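Local atomic coordinates of putative type VI secretion protein (Escherichia coli, PDB entry 6SKI), a protein that probably hydrolyses phospholipids as a toxic effector of the type VI secretion system, which it reaches by binding the VgrG spike. Residues A[156-159]-A[160-163]; A[167-170]-A[171-175]; A[350-353]-A[354-358]; A[287-290]-A[291-294]. All coordinates share one frame; numbering follows the deposited sequence.

Contact 1 (A[156-159]-A[160-163]); sequences GVVT and KTDE
The flat peptide carbonyl of Val158 is met by two donors from the next turn, each tilted a little more than 20° from its plane. One is the backbone N of Asp162, 3.0 Å from Val158 O. The other is the hydroxyl of Thr161, whose OG1 hydrogen-bonds to the same Val158 O; the modelled length of 2.5 Å is doubtful, and OG1 also has a weak bond to His205. The carboxylate of Asp162 lies beside this carbonyl, and its OD1 is claimed by Arg209 of helix 198-211 in a salt bridge. Val158 runs alongside Asp162, the two side chains pointing the same way, and its CG1 comes 4.2 Å from Asp162 OD1.

Thr161 turns its hydroxyl back onto the chain because chi1 of 66° sets OG1 between the backbone N and the carbonyl carbon; CG2 then lies beside Val157 O. On another side of the helix, Lys160 bends at chi2, its CG passing close to Gly156 O, and NZ makes a weak salt bridge with Glu163 OE2 at 3.4 Å. This is the opening of helix 156-178, which lies against helix 198-211 and strand 121-128. The pairing of Asp162 with Arg209 probably favours the charged form of the carboxylate, while Val158 O is served by the backbone N of Asp162.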
ATOM      1  N   GLY A 156       8.662   3.146   7.350  1.00 54.18           N
ATOM      2  CA  GLY A 156       7.474   3.797   6.829  1.00 54.18           C
ATOM      3  C   GLY A 156       6.168   3.186   7.287  1.00 54.18           C
ATOM      4  O   GLY A 156       5.147   3.868   7.320  1.00 54.18           O
ATOM      5  N   VAL A 157       6.169   1.896   7.622  1.00 51.03           N
ATOM      6  CA  VAL A 157       4.915   1.220   7.956  1.00 51.03           C
ATOM      7  C   VAL A 157       4.309   1.808   9.228  1.00 51.03           C
ATOM      8  O   VAL A 157       3.125   2.171   9.270  1.00 51.03           O
ATOM      9  CB  VAL A 157       5.149  -0.295   8.082  1.00 51.03           C
ATOM     10  CG1 VAL A 157       4.098  -0.928   8.967  1.00 51.03           C
ATOM     11  CG2 VAL A 157       5.170  -0.940   6.712  1.00 51.03           C
ATOM     12  N   VAL A 158       5.118   1.928  10.282  1.00 50.93           N
ATOM     13  CA  VAL A 158       4.615   2.450  11.548  1.00 50.93           C
ATOM     14  C   VAL A 158       4.266   3.928  11.418  1.00 50.93           C
ATOM     15  O   VAL A 158       3.265   4.400  11.974  1.00 50.93           O
ATOM     16  CB  VAL A 158       5.645   2.198  12.662  1.00 50.93           C
ATOM     17  CG1 VAL A 158       5.053   2.522  14.020  1.00 50.93           C
ATOM     18  CG2 VAL A 158       6.123   0.761  12.612  1.00 50.93           C
ATOM     19  N   THR A 159       5.081   4.680  10.680  1.00 51.21           N
ATOM     20  CA  THR A 159       4.783   6.087  10.449  1.00 51.21           C
ATOM     21  C   THR A 159       3.476   6.254   9.688  1.00 51.21           C
ATOM     22  O   THR A 159       2.721   7.200   9.941  1.00 51.21           O
ATOM     23  CB  THR A 159       5.942   6.739   9.692  1.00 51.21           C
ATOM     24  OG1 THR A 159       7.069   6.858  10.567  1.00 51.21           O
ATOM     25  CG2 THR A 159       5.561   8.120   9.187  1.00 51.21           C
ATOM     26  N   LYS A 160       3.172   5.326   8.782  1.00 49.36           N
ATOM     27  CA  LYS A 160       1.919   5.399   8.047  1.00 49.36           C
ATOM     28  C   LYS A 160       0.741   5.033   8.935  1.00 49.36           C
ATOM     29  O   LYS A 160      -0.346   5.586   8.780  1.00 49.36           O
ATOM     30  CB  LYS A 160       1.976   4.502   6.814  1.00 49.36           C
ATOM     31  CG  LYS A 160       2.806   5.094   5.695  1.00 49.36           C
ATOM     32  CD  LYS A 160       2.031   6.133   4.919  1.00 49.36           C
ATOM     33  CE  LYS A 160       2.959   7.038   4.143  1.00 49.36           C
ATOM     34  NZ  LYS A 160       2.216   8.134   3.474  1.00 49.36           N
ATOM     35  N   THR A 161       0.935   4.112   9.880  1.00 49.46           N
ATOM     36  CA  THR A 161      -0.136   3.866  10.845  1.00 49.46           C
ATOM     37  C   THR A 161      -0.376   5.080  11.740  1.00 49.46           C
ATOM     38  O   THR A 161      -1.522   5.367  12.109  1.00 49.46           O
ATOM     39  CB  THR A 161       0.166   2.624  11.679  1.00 49.46           C
ATOM     40  OG1 THR A 161       1.309   2.862  12.506  1.00 49.46           O
ATOM     41  CG2 THR A 161       0.421   1.439  10.775  1.00 49.46           C
ATOM     42  N   ASP A 162       0.675   5.836  12.053  1.00 51.91           N
ATOM     43  CA  ASP A 162       0.491   7.067  12.822  1.00 51.91           C
ATOM     44  C   ASP A 162      -0.252   8.125  12.010  1.00 51.91           C
ATOM     45  O   ASP A 162      -1.179   8.784  12.513  1.00 51.91           O
ATOM     46  CB  ASP A 162       1.850   7.606  13.264  1.00 51.91           C
ATOM     47  CG  ASP A 162       2.478   6.774  14.359  1.00 51.91           C
ATOM     48  OD1 ASP A 162       2.189   5.562  14.427  1.00 51.91           O
ATOM     49  OD2 ASP A 162       3.270   7.328  15.150  1.00 51.91           O
ATOM     50  N   GLU A 163       0.139   8.289  10.746  1.00 52.03           N
ATOM     51  CA  GLU A 163      -0.606   9.157   9.845  1.00 52.03           C
ATOM     52  C   GLU A 163      -2.048   8.697   9.721  1.00 52.03           C
ATOM     53  O   GLU A 163      -2.957   9.521   9.586  1.00 52.03           O
ATOM     54  CB  GLU A 163       0.072   9.188   8.474  1.00 52.03           C
ATOM     55  CG  GLU A 163      -0.839   9.596   7.330  1.00 52.03           C
ATOM     56  CD  GLU A 163      -0.082   9.904   6.056  1.00 52.03           C
ATOM     57  OE1 GLU A 163      -0.732  10.066   5.001  1.00 52.03           O
ATOM     58  OE2 GLU A 163       1.163   9.982   6.107  1.00 52.03           O
TER

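Contact 2 (A[167-170]-A[171-175]); sequences RITQ and ALSEF
Gln170 and Glu174 meet through different first torsions: CG of Gln170 stands opposite its backbone N (chi1 171°), while CG of Glu174 stands opposite its carbonyl carbon (chi1 -66°). Both chains then run out extended, side by side and pointing the same way, which brings NE2 of Gln170 to OE2 of Glu174 one turn on. The bond is nearly straight, Gln170 NE2 to Glu174 OE2 at 2.9 Å. It leaves in the amide plane but meets the oxygen from above the carboxylate plane; the two planes are 60° apart.

Ser173 folds its hydroxyl back onto the preceding turn, with OG 2.8 Å from Thr169 O. That oxygen also takes the backbone N of Ser173, and the two donors come from opposite faces of the carbonyl plane. The hydroxyl of Thr169 itself bonds to Ala220 O of helix 215-225. Facing the sheet, Ile168 CG2 and Leu172 CD1 touch at 4.4 Å, and both side chains pack on strand 22-43.

Helix 156-178 is thus amphipathic here: an apolar side against the strands, and an exposed side where a neutral amide probably steadies the carboxylate while leaving its charge in place.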
ATOM      1  N   ARG A 167      -5.383  10.854  10.401  1.00 51.49           N
ATOM      2  CA  ARG A 167      -6.428  10.908   9.389  1.00 51.49           C
ATOM      3  C   ARG A 167      -7.752  10.361   9.920  1.00 51.49           C
ATOM      4  O   ARG A 167      -8.824  10.800   9.492  1.00 51.49           O
ATOM      5  CB  ARG A 167      -5.967  10.154   8.148  1.00 51.49           C
ATOM      6  CG  ARG A 167      -4.904  10.867   7.345  1.00 51.49           C
ATOM      7  CD  ARG A 167      -5.526  11.659   6.211  1.00 51.49           C
ATOM      8  NE  ARG A 167      -4.616  12.675   5.694  1.00 51.49           N
ATOM      9  CZ  ARG A 167      -3.864  12.521   4.611  1.00 51.49           C
ATOM     10  NH1 ARG A 167      -3.911  11.389   3.922  1.00 51.49           N
ATOM     11  NH2 ARG A 167      -3.063  13.500   4.213  1.00 51.49           N
ATOM     12  N   ILE A 168      -7.698   9.408  10.852  1.00 49.57           N
ATOM     13  CA  ILE A 168      -8.904   8.943  11.532  1.00 49.57           C
ATOM     14  C   ILE A 168      -9.520  10.073  12.337  1.00 49.57           C
ATOM     15  O   ILE A 168     -10.743  10.262  12.339  1.00 49.57           O
ATOM     16  CB  ILE A 168      -8.578   7.739  12.433  1.00 49.57           C
ATOM     17  CG1 ILE A 168      -8.455   6.460  11.614  1.00 49.57           C
ATOM     18  CG2 ILE A 168      -9.634   7.570  13.512  1.00 49.57           C
ATOM     19  CD1 ILE A 168      -7.689   5.377  12.325  1.00 49.57           C
ATOM     20  N   THR A 169      -8.681  10.842  13.031  1.00 50.43           N
ATOM     21  CA  THR A 169      -9.182  12.006  13.755  1.00 50.43           C
ATOM     22  C   THR A 169      -9.861  12.980  12.802  1.00 50.43           C
ATOM     23  O   THR A 169     -10.960  13.476  13.079  1.00 50.43           O
ATOM     24  CB  THR A 169      -8.039  12.692  14.502  1.00 50.43           C
ATOM     25  OG1 THR A 169      -7.727  11.952  15.685  1.00 50.43           O
ATOM     26  CG2 THR A 169      -8.419  14.106  14.891  1.00 50.43           C
ATOM     27  N   GLN A 170      -9.224  13.250  11.662  1.00 53.13           N
ATOM     28  CA  GLN A 170      -9.800  14.185  10.698  1.00 53.13           C
ATOM     29  C   GLN A 170     -11.129  13.678  10.146  1.00 53.13           C
ATOM     30  O   GLN A 170     -12.092  14.445  10.012  1.00 53.13           O
ATOM     31  CB  GLN A 170      -8.811  14.437   9.563  1.00 53.13           C
ATOM     32  CG  GLN A 170      -9.391  15.227   8.411  1.00 53.13           C
ATOM     33  CD  GLN A 170      -8.537  15.146   7.165  1.00 53.13           C
ATOM     34  OE1 GLN A 170      -7.318  14.993   7.242  1.00 53.13           O
ATOM     35  NE2 GLN A 170      -9.174  15.242   6.004  1.00 53.13           N
ATOM     36  N   ALA A 171     -11.206  12.385   9.827  1.00 51.09           N
ATOM     37  CA  ALA A 171     -12.432  11.827   9.265  1.00 51.09           C
ATOM     38  C   ALA A 171     -13.559  11.829  10.286  1.00 51.09           C
ATOM     39  O   ALA A 171     -14.715  12.090   9.940  1.00 51.09           O
ATOM     40  CB  ALA A 171     -12.177  10.412   8.751  1.00 51.09           C
ATOM     41  N   LEU A 172     -13.244  11.542  11.550  1.00 51.25           N
ATOM     42  CA  LEU A 172     -14.260  11.601  12.594  1.00 51.25           C
ATOM     43  C   LEU A 172     -14.746  13.028  12.802  1.00 51.25           C
ATOM     44  O   LEU A 172     -15.946  13.260  13.008  1.00 51.25           O
ATOM     45  CB  LEU A 172     -13.698  11.029  13.892  1.00 51.25           C
ATOM     46  CG  LEU A 172     -13.855   9.524  14.063  1.00 51.25           C
ATOM     47  CD1 LEU A 172     -13.330   9.094  15.407  1.00 51.25           C
ATOM     48  CD2 LEU A 172     -15.304   9.144  13.918  1.00 51.25           C
ATOM     49  N   SER A 173     -13.830  13.998  12.745  1.00 53.09           N
ATOM     50  CA  SER A 173     -14.226  15.399  12.832  1.00 53.09           C
ATOM     51  C   SER A 173     -15.183  15.760  11.708  1.00 53.09           C
ATOM     52  O   SER A 173     -16.218  16.394  11.940  1.00 53.09           O
ATOM     53  CB  SER A 173     -12.993  16.300  12.793  1.00 53.09           C
ATOM     54  OG  SER A 173     -12.082  15.972  13.822  1.00 53.09           O
ATOM     55  N   GLU A 174     -14.857  15.358  10.480  1.00 54.07           N
ATOM     56  CA  GLU A 174     -15.729  15.669   9.352  1.00 54.07           C
ATOM     57  C   GLU A 174     -17.092  15.003   9.505  1.00 54.07           C
ATOM     58  O   GLU A 174     -18.132  15.630   9.260  1.00 54.07           O
ATOM     59  CB  GLU A 174     -15.067  15.239   8.044  1.00 54.07           C
ATOM     60  CG  GLU A 174     -13.815  16.023   7.700  1.00 54.07           C
ATOM     61  CD  GLU A 174     -13.075  15.442   6.512  1.00 54.07           C
ATOM     62  OE1 GLU A 174     -13.546  14.430   5.952  1.00 54.07           O
ATOM     63  OE2 GLU A 174     -12.021  15.996   6.139  1.00 54.07           O
ATOM     64  N   PHE A 175     -17.110  13.739   9.937  1.00 54.23           N
ATOM     65  CA  PHE A 175     -18.376  13.031  10.094  1.00 54.23           C
ATOM     66  C   PHE A 175     -19.260  13.700  11.132  1.00 54.23           C
ATOM     67  O   PHE A 175     -20.459  13.889  10.902  1.00 54.23           O
ATOM     68  CB  PHE A 175     -18.134  11.579  10.487  1.00 54.23           C
ATOM     69  CG  PHE A 175     -19.390  10.842  10.847  1.00 54.23           C
ATOM     70  CD1 PHE A 175     -20.439  10.755   9.951  1.00 54.23           C
ATOM     71  CD2 PHE A 175     -19.536  10.266  12.093  1.00 54.23           C
ATOM     72  CE1 PHE A 175     -21.594  10.087  10.284  1.00 54.23           C
ATOM     73  CE2 PHE A 175     -20.693   9.602  12.429  1.00 54.23           C
ATOM     74  CZ  PHE A 175     -21.721   9.514  11.526  1.00 54.23           C
TER

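Contact 3 (A[350-353]-A[354-358]); sequences RVYR and KAEQV
Arg350 O receives Lys354 N at 2.9 Å, the first of four i to i+4 bonds between the two segments. The guanidinium of Arg350 carries its main charge pairing elsewhere, from NE to Glu338 of strand 328-341. Arg350 NH1 and Lys354 NZ stay 5.6 Å apart, and each has a weak, long ion pair with Glu336, an acid that probably eases the meeting of like charges.

Val351 turns into the protein. Its O takes Ala355 N, and CB of Ala355 sits 3.4 Å from Val351 O; both side chains pack on Ala403 of strand 398-409. This is the buried side of helix 350-362, an amphipathic helix packed against strands 328-341, 376-386 and 398-409.

Tyr352 carries the main side-chain meeting. With CG opposite the backbone N (chi1 -176°), the ring swings along the helix toward the next turn, where Glu356 lies beside it, pointing the same way. Glu356 CG sits over one face in a CH-pi contact, 3.9 Å from the Tyr352 ring centroid and offset toward the rim, 3.6 Å from CE2 of Tyr352. The bend at chi2 of Glu356 lays the carboxylate 18° from parallel with the ring. Glu356 OE1 makes salt bridges with Lys360 and Arg359, which should hold the acid in its charged form. The Tyr352 ring also touches Thr379 and Ile381 of strand 376-386.

Arg353 accepts Gln357 N at its O, and CB of Gln357 lies 3.5 Å from Arg353 O. The guanidinium of Arg353 turns back toward the helix start, where NH2 forms a salt bridge with Asp348.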
ATOM      1  N   ARG A 350      31.174 -16.442 -25.659  1.00 66.09           N
ATOM      2  CA  ARG A 350      30.677 -16.991 -24.401  1.00 66.09           C
ATOM      3  C   ARG A 350      29.411 -16.277 -23.951  1.00 66.09           C
ATOM      4  O   ARG A 350      28.476 -16.911 -23.447  1.00 66.09           O
ATOM      5  CB  ARG A 350      31.753 -16.888 -23.321  1.00 66.09           C
ATOM      6  CG  ARG A 350      31.347 -17.492 -21.990  1.00 66.09           C
ATOM      7  CD  ARG A 350      32.265 -17.040 -20.868  1.00 66.09           C
ATOM      8  NE  ARG A 350      32.385 -15.586 -20.800  1.00 66.09           N
ATOM      9  CZ  ARG A 350      31.543 -14.800 -20.137  1.00 66.09           C
ATOM     10  NH1 ARG A 350      30.514 -15.326 -19.488  1.00 66.09           N
ATOM     11  NH2 ARG A 350      31.727 -13.487 -20.124  1.00 66.09           N
ATOM     12  N   VAL A 351      29.360 -14.955 -24.123  1.00 63.66           N
ATOM     13  CA  VAL A 351      28.196 -14.198 -23.676  1.00 63.66           C
ATOM     14  C   VAL A 351      26.968 -14.568 -24.499  1.00 63.66           C
ATOM     15  O   VAL A 351      25.855 -14.659 -23.969  1.00 63.66           O
ATOM     16  CB  VAL A 351      28.487 -12.685 -23.712  1.00 63.66           C
ATOM     17  CG1 VAL A 351      29.657 -12.361 -22.806  1.00 63.66           C
ATOM     18  CG2 VAL A 351      28.763 -12.210 -25.119  1.00 63.66           C
ATOM     19  N   TYR A 352      27.146 -14.806 -25.802  1.00 63.97           N
ATOM     20  CA  TYR A 352      26.019 -15.231 -26.624  1.00 63.97           C
ATOM     21  C   TYR A 352      25.526 -16.609 -26.218  1.00 63.97           C
ATOM     22  O   TYR A 352      24.316 -16.856 -26.186  1.00 63.97           O
ATOM     23  CB  TYR A 352      26.395 -15.228 -28.102  1.00 63.97           C
ATOM     24  CG  TYR A 352      25.223 -15.564 -28.991  1.00 63.97           C
ATOM     25  CD1 TYR A 352      24.247 -14.621 -29.264  1.00 63.97           C
ATOM     26  CD2 TYR A 352      25.077 -16.830 -29.535  1.00 63.97           C
ATOM     27  CE1 TYR A 352      23.171 -14.922 -30.066  1.00 63.97           C
ATOM     28  CE2 TYR A 352      24.001 -17.142 -30.339  1.00 63.97           C
ATOM     29  CZ  TYR A 352      23.052 -16.181 -30.601  1.00 63.97           C
ATOM     30  OH  TYR A 352      21.972 -16.477 -31.400  1.00 63.97           O
ATOM     31  N   ARG A 353      26.444 -17.524 -25.915  1.00 65.61           N
ATOM     32  CA  ARG A 353      26.039 -18.859 -25.496  1.00 65.61           C
ATOM     33  C   ARG A 353      25.299 -18.807 -24.169  1.00 65.61           C
ATOM     34  O   ARG A 353      24.294 -19.504 -23.981  1.00 65.61           O
ATOM     35  CB  ARG A 353      27.268 -19.759 -25.402  1.00 65.61           C
ATOM     36  CG  ARG A 353      27.820 -20.168 -26.752  1.00 65.61           C
ATOM     37  CD  ARG A 353      28.947 -21.171 -26.612  1.00 65.61           C
ATOM     38  NE  ARG A 353      29.943 -20.993 -27.664  1.00 65.61           N
ATOM     39  CZ  ARG A 353      31.096 -20.357 -27.498  1.00 65.61           C
ATOM     40  NH1 ARG A 353      31.402 -19.836 -26.318  1.00 65.61           N
ATOM     41  NH2 ARG A 353      31.944 -20.240 -28.509  1.00 65.61           N
ATOM     42  N   LYS A 354      25.757 -17.954 -23.253  1.00 62.91           N
ATOM     43  CA  LYS A 354      25.069 -17.793 -21.979  1.00 62.91           C
ATOM     44  C   LYS A 354      23.681 -17.201 -22.179  1.00 62.91           C
ATOM     45  O   LYS A 354      22.706 -17.663 -21.576  1.00 62.91           O
ATOM     46  CB  LYS A 354      25.902 -16.914 -21.048  1.00 62.91           C
ATOM     47  CG  LYS A 354      25.251 -16.633 -19.710  1.00 62.91           C
ATOM     48  CD  LYS A 354      24.997 -17.915 -18.945  1.00 62.91           C
ATOM     49  CE  LYS A 354      24.715 -17.630 -17.482  1.00 62.91           C
ATOM     50  NZ  LYS A 354      25.649 -16.610 -16.934  1.00 62.91           N
ATOM     51  N   ALA A 355      23.572 -16.180 -23.029  1.00 62.03           N
ATOM     52  CA  ALA A 355      22.276 -15.560 -23.271  1.00 62.03           C
ATOM     53  C   ALA A 355      21.312 -16.532 -23.937  1.00 62.03           C
ATOM     54  O   ALA A 355      20.120 -16.545 -23.618  1.00 62.03           O
ATOM     55  CB  ALA A 355      22.446 -14.302 -24.121  1.00 62.03           C
ATOM     56  N   GLU A 356      21.803 -17.359 -24.858  1.00 62.72           N
ATOM     57  CA  GLU A 356      20.926 -18.329 -25.502  1.00 62.72           C
ATOM     58  C   GLU A 356      20.504 -19.420 -24.527  1.00 62.72           C
ATOM     59  O   GLU A 356      19.362 -19.894 -24.575  1.00 62.72           O
ATOM     60  CB  GLU A 356      21.612 -18.930 -26.725  1.00 62.72           C
ATOM     61  CG  GLU A 356      21.466 -18.084 -27.972  1.00 62.72           C
ATOM     62  CD  GLU A 356      20.323 -18.542 -28.852  1.00 62.72           C
ATOM     63  OE1 GLU A 356      20.132 -19.768 -28.989  1.00 62.72           O
ATOM     64  OE2 GLU A 356      19.611 -17.677 -29.404  1.00 62.72           O
ATOM     65  N   GLN A 357      21.401 -19.820 -23.624  1.00 63.55           N
ATOM     66  CA  GLN A 357      21.009 -20.750 -22.571  1.00 63.55           C
ATOM     67  C   GLN A 357      19.911 -20.154 -21.702  1.00 63.55           C
ATOM     68  O   GLN A 357      18.931 -20.833 -21.375  1.00 63.55           O
ATOM     69  CB  GLN A 357      22.220 -21.121 -21.719  1.00 63.55           C
ATOM     70  CG  GLN A 357      22.893 -22.411 -22.131  1.00 63.55           C
ATOM     71  CD  GLN A 357      23.629 -23.066 -20.984  1.00 63.55           C
ATOM     72  OE1 GLN A 357      24.000 -22.406 -20.015  1.00 63.55           O
ATOM     73  NE2 GLN A 357      23.845 -24.372 -21.088  1.00 63.55           N
ATOM     74  N   VAL A 358      20.052 -18.881 -21.329  1.00 60.36           N
ATOM     75  CA  VAL A 358      19.031 -18.234 -20.510  1.00 60.36           C
ATOM     76  C   VAL A 358      17.716 -18.129 -21.272  1.00 60.36           C
ATOM     77  O   VAL A 358      16.637 -18.303 -20.697  1.00 60.36           O
ATOM     78  CB  VAL A 358      19.517 -16.857 -20.025  1.00 60.36           C
ATOM     79  CG1 VAL A 358      18.436 -16.177 -19.211  1.00 60.36           C
ATOM     80  CG2 VAL A 358      20.769 -17.009 -19.191  1.00 60.36           C
TER

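Contact 4 (A[287-290]-A[291-294]); sequences EYRY and NFSL
Phe292 and Arg289 stack in the loop that follows strand 278-284 of the central sheet, in what is probably an alpha/beta-hydrolase catalytic domain. The guanidinium lies flat on the phenyl ring, planes 10° apart, with Arg289 CZ 3.6 Å from the Phe292 ring centroid: a cation-pi contact over the face, offset toward the rim. A bend at chi3 (-69°) folds the end of Arg289 over the ring, while its CB and CD line the same ring at CD1.

The guanidinium is fixed in rotation as well. Arg289 NE points straight at Glu287 OE2, 2.8 Å away, in a salt bridge that lies in the guanidinium plane, and NH1 bonds to Asn526. Glu287 OE2 also sits 3.3 Å from Phe292 CB. The other carboxylate oxygen goes to Ser489, with a weak bond to the backbone N of His310, the histidine of a probable Ser-His-Asp triad. Phe292 meets the ring of His310 edge-to-face, which would place the stack in the second shell of that site.

Asn291, just before Phe292, gives its ND2 to the carbonyls of Lys59 and Pro525. Its side chain runs at a slant to that of Tyr290, with Asn291 OD1 3.7 Å from Tyr290 CD2.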
ATOM      1  N   GLU A 287       4.525 -12.600  -9.701  1.00 45.09           N
ATOM      2  CA  GLU A 287       5.446 -11.605  -9.177  1.00 45.09           C
ATOM      3  C   GLU A 287       6.699 -12.338  -8.729  1.00 45.09           C
ATOM      4  O   GLU A 287       6.621 -13.261  -7.912  1.00 45.09           O
ATOM      5  CB  GLU A 287       4.826 -10.823  -8.023  1.00 45.09           C
ATOM      6  CG  GLU A 287       5.792  -9.888  -7.321  1.00 45.09           C
ATOM      7  CD  GLU A 287       6.335  -8.811  -8.234  1.00 45.09           C
ATOM      8  OE1 GLU A 287       5.655  -8.452  -9.213  1.00 45.09           O
ATOM      9  OE2 GLU A 287       7.449  -8.318  -7.972  1.00 45.09           O
ATOM     10  N   TYR A 288       7.846 -11.933  -9.267  1.00 45.01           N
ATOM     11  CA  TYR A 288       9.071 -12.698  -9.110  1.00 45.01           C
ATOM     12  C   TYR A 288      10.260 -11.850  -8.694  1.00 45.01           C
ATOM     13  O   TYR A 288      11.366 -12.383  -8.592  1.00 45.01           O
ATOM     14  CB  TYR A 288       9.405 -13.417 -10.422  1.00 45.01           C
ATOM     15  CG  TYR A 288       8.310 -14.339 -10.888  1.00 45.01           C
ATOM     16  CD1 TYR A 288       7.851 -15.362 -10.080  1.00 45.01           C
ATOM     17  CD2 TYR A 288       7.712 -14.165 -12.123  1.00 45.01           C
ATOM     18  CE1 TYR A 288       6.847 -16.198 -10.497  1.00 45.01           C
ATOM     19  CE2 TYR A 288       6.705 -14.995 -12.548  1.00 45.01           C
ATOM     20  CZ  TYR A 288       6.276 -16.010 -11.729  1.00 45.01           C
ATOM     21  OH  TYR A 288       5.271 -16.848 -12.143  1.00 45.01           O
ATOM     22  N   ARG A 289      10.071 -10.558  -8.456  1.00 44.54           N
ATOM     23  CA  ARG A 289      11.178  -9.668  -8.165  1.00 44.54           C
ATOM     24  C   ARG A 289      11.806 -10.005  -6.818  1.00 44.54           C
ATOM     25  O   ARG A 289      11.171 -10.563  -5.920  1.00 44.54           O
ATOM     26  CB  ARG A 289      10.699  -8.220  -8.176  1.00 44.54           C
ATOM     27  CG  ARG A 289      10.664  -7.606  -9.552  1.00 44.54           C
ATOM     28  CD  ARG A 289      10.185  -6.181  -9.489  1.00 44.54           C
ATOM     29  NE  ARG A 289       8.773  -6.118  -9.142  1.00 44.54           N
ATOM     30  CZ  ARG A 289       8.034  -5.022  -9.237  1.00 44.54           C
ATOM     31  NH1 ARG A 289       8.577  -3.896  -9.671  1.00 44.54           N
ATOM     32  NH2 ARG A 289       6.754  -5.052  -8.899  1.00 44.54           N
ATOM     33  N   TYR A 290      13.083  -9.653  -6.686  1.00 47.97           N
ATOM     34  CA  TYR A 290      13.794  -9.899  -5.440  1.00 47.97           C
ATOM     35  C   TYR A 290      13.384  -8.898  -4.369  1.00 47.97           C
ATOM     36  O   TYR A 290      13.215  -9.266  -3.202  1.00 47.97           O
ATOM     37  CB  TYR A 290      15.304  -9.845  -5.684  1.00 47.97           C
ATOM     38  CG  TYR A 290      16.142  -9.921  -4.430  1.00 47.97           C
ATOM     39  CD1 TYR A 290      16.606 -11.136  -3.957  1.00 47.97           C
ATOM     40  CD2 TYR A 290      16.475  -8.776  -3.722  1.00 47.97           C
ATOM     41  CE1 TYR A 290      17.368 -11.211  -2.815  1.00 47.97           C
ATOM     42  CE2 TYR A 290      17.231  -8.841  -2.581  1.00 47.97           C
ATOM     43  CZ  TYR A 290      17.678 -10.060  -2.131  1.00 47.97           C
ATOM     44  OH  TYR A 290      18.441 -10.131  -0.989  1.00 47.97           O
ATOM     45  N   ASN A 291      13.209  -7.638  -4.750  1.00 47.33           N
ATOM     46  CA  ASN A 291      12.829  -6.591  -3.814  1.00 47.33           C
ATOM     47  C   ASN A 291      11.353  -6.630  -3.456  1.00 47.33           C
ATOM     48  O   ASN A 291      10.913  -5.832  -2.625  1.00 47.33           O
ATOM     49  CB  ASN A 291      13.174  -5.221  -4.396  1.00 47.33           C
ATOM     50  CG  ASN A 291      14.616  -4.844  -4.174  1.00 47.33           C
ATOM     51  OD1 ASN A 291      15.246  -5.292  -3.221  1.00 47.33           O
ATOM     52  ND2 ASN A 291      15.155  -4.025  -5.063  1.00 47.33           N
ATOM     53  N   PHE A 292      10.583  -7.536  -4.054  1.00 44.12           N
ATOM     54  CA  PHE A 292       9.154  -7.664  -3.784  1.00 44.12           C
ATOM     55  C   PHE A 292       8.916  -9.102  -3.355  1.00 44.12           C
ATOM     56  O   PHE A 292       8.567  -9.962  -4.164  1.00 44.12           O
ATOM     57  CB  PHE A 292       8.326  -7.290  -5.001  1.00 44.12           C
ATOM     58  CG  PHE A 292       8.411  -5.841  -5.365  1.00 44.12           C
ATOM     59  CD1 PHE A 292       9.538  -5.335  -5.985  1.00 44.12           C
ATOM     60  CD2 PHE A 292       7.365  -4.987  -5.092  1.00 44.12           C
ATOM     61  CE1 PHE A 292       9.618  -4.006  -6.321  1.00 44.12           C
ATOM     62  CE2 PHE A 292       7.440  -3.656  -5.429  1.00 44.12           C
ATOM     63  CZ  PHE A 292       8.567  -3.166  -6.044  1.00 44.12           C
ATOM     64  N   SER A 293       9.099  -9.354  -2.068  1.00 45.71           N
ATOM     65  CA  SER A 293       8.860 -10.661  -1.485  1.00 45.71           C
ATOM     66  C   SER A 293       7.554 -10.627  -0.706  1.00 45.71           C
ATOM     67  O   SER A 293       7.232  -9.631  -0.055  1.00 45.71           O
ATOM     68  CB  SER A 293      10.020 -11.076  -0.579  1.00 45.71           C
ATOM     69  OG  SER A 293      10.187 -10.165   0.488  1.00 45.71           O
ATOM     70  N   LEU A 294       6.806 -11.718  -0.780  1.00 45.73           N
ATOM     71  CA  LEU A 294       5.466 -11.775  -0.224  1.00 45.73           C
ATOM     72  C   LEU A 294       5.511 -12.077   1.263  1.00 45.73           C
ATOM     73  O   LEU A 294       6.351 -12.848   1.724  1.00 45.73           O
ATOM     74  CB  LEU A 294       4.645 -12.844  -0.941  1.00 45.73           C
ATOM     75  CG  LEU A 294       3.201 -13.018  -0.487  1.00 45.73           C
ATOM     76  CD1 LEU A 294       2.388 -11.781  -0.781  1.00 45.73           C
ATOM     77  CD2 LEU A 294       2.596 -14.238  -1.140  1.00 45.73           C
TER

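In the fold
From the N terminus, contacts 1 and 2 come first, in series on helix 156-178 with centres about 17 Å apart; the former sits where the helix starts beside helix 198-211, the latter between the central sheet and helix 215-225. Contact 4 follows in the loop between strands 278-284 and 294-296, its nearest atoms about 11 Å from contact 1. Contact 3 comes last, on helix 350-362, its centre about 46 Å from that of contact 1 and across the centre of the chain. Each joins adjoining residues, so none closes a long loop, and none nests or crosses. Together they run from the sheet's flanking helix, past the probable catalytic centre, to strands 376-386 and 398-409.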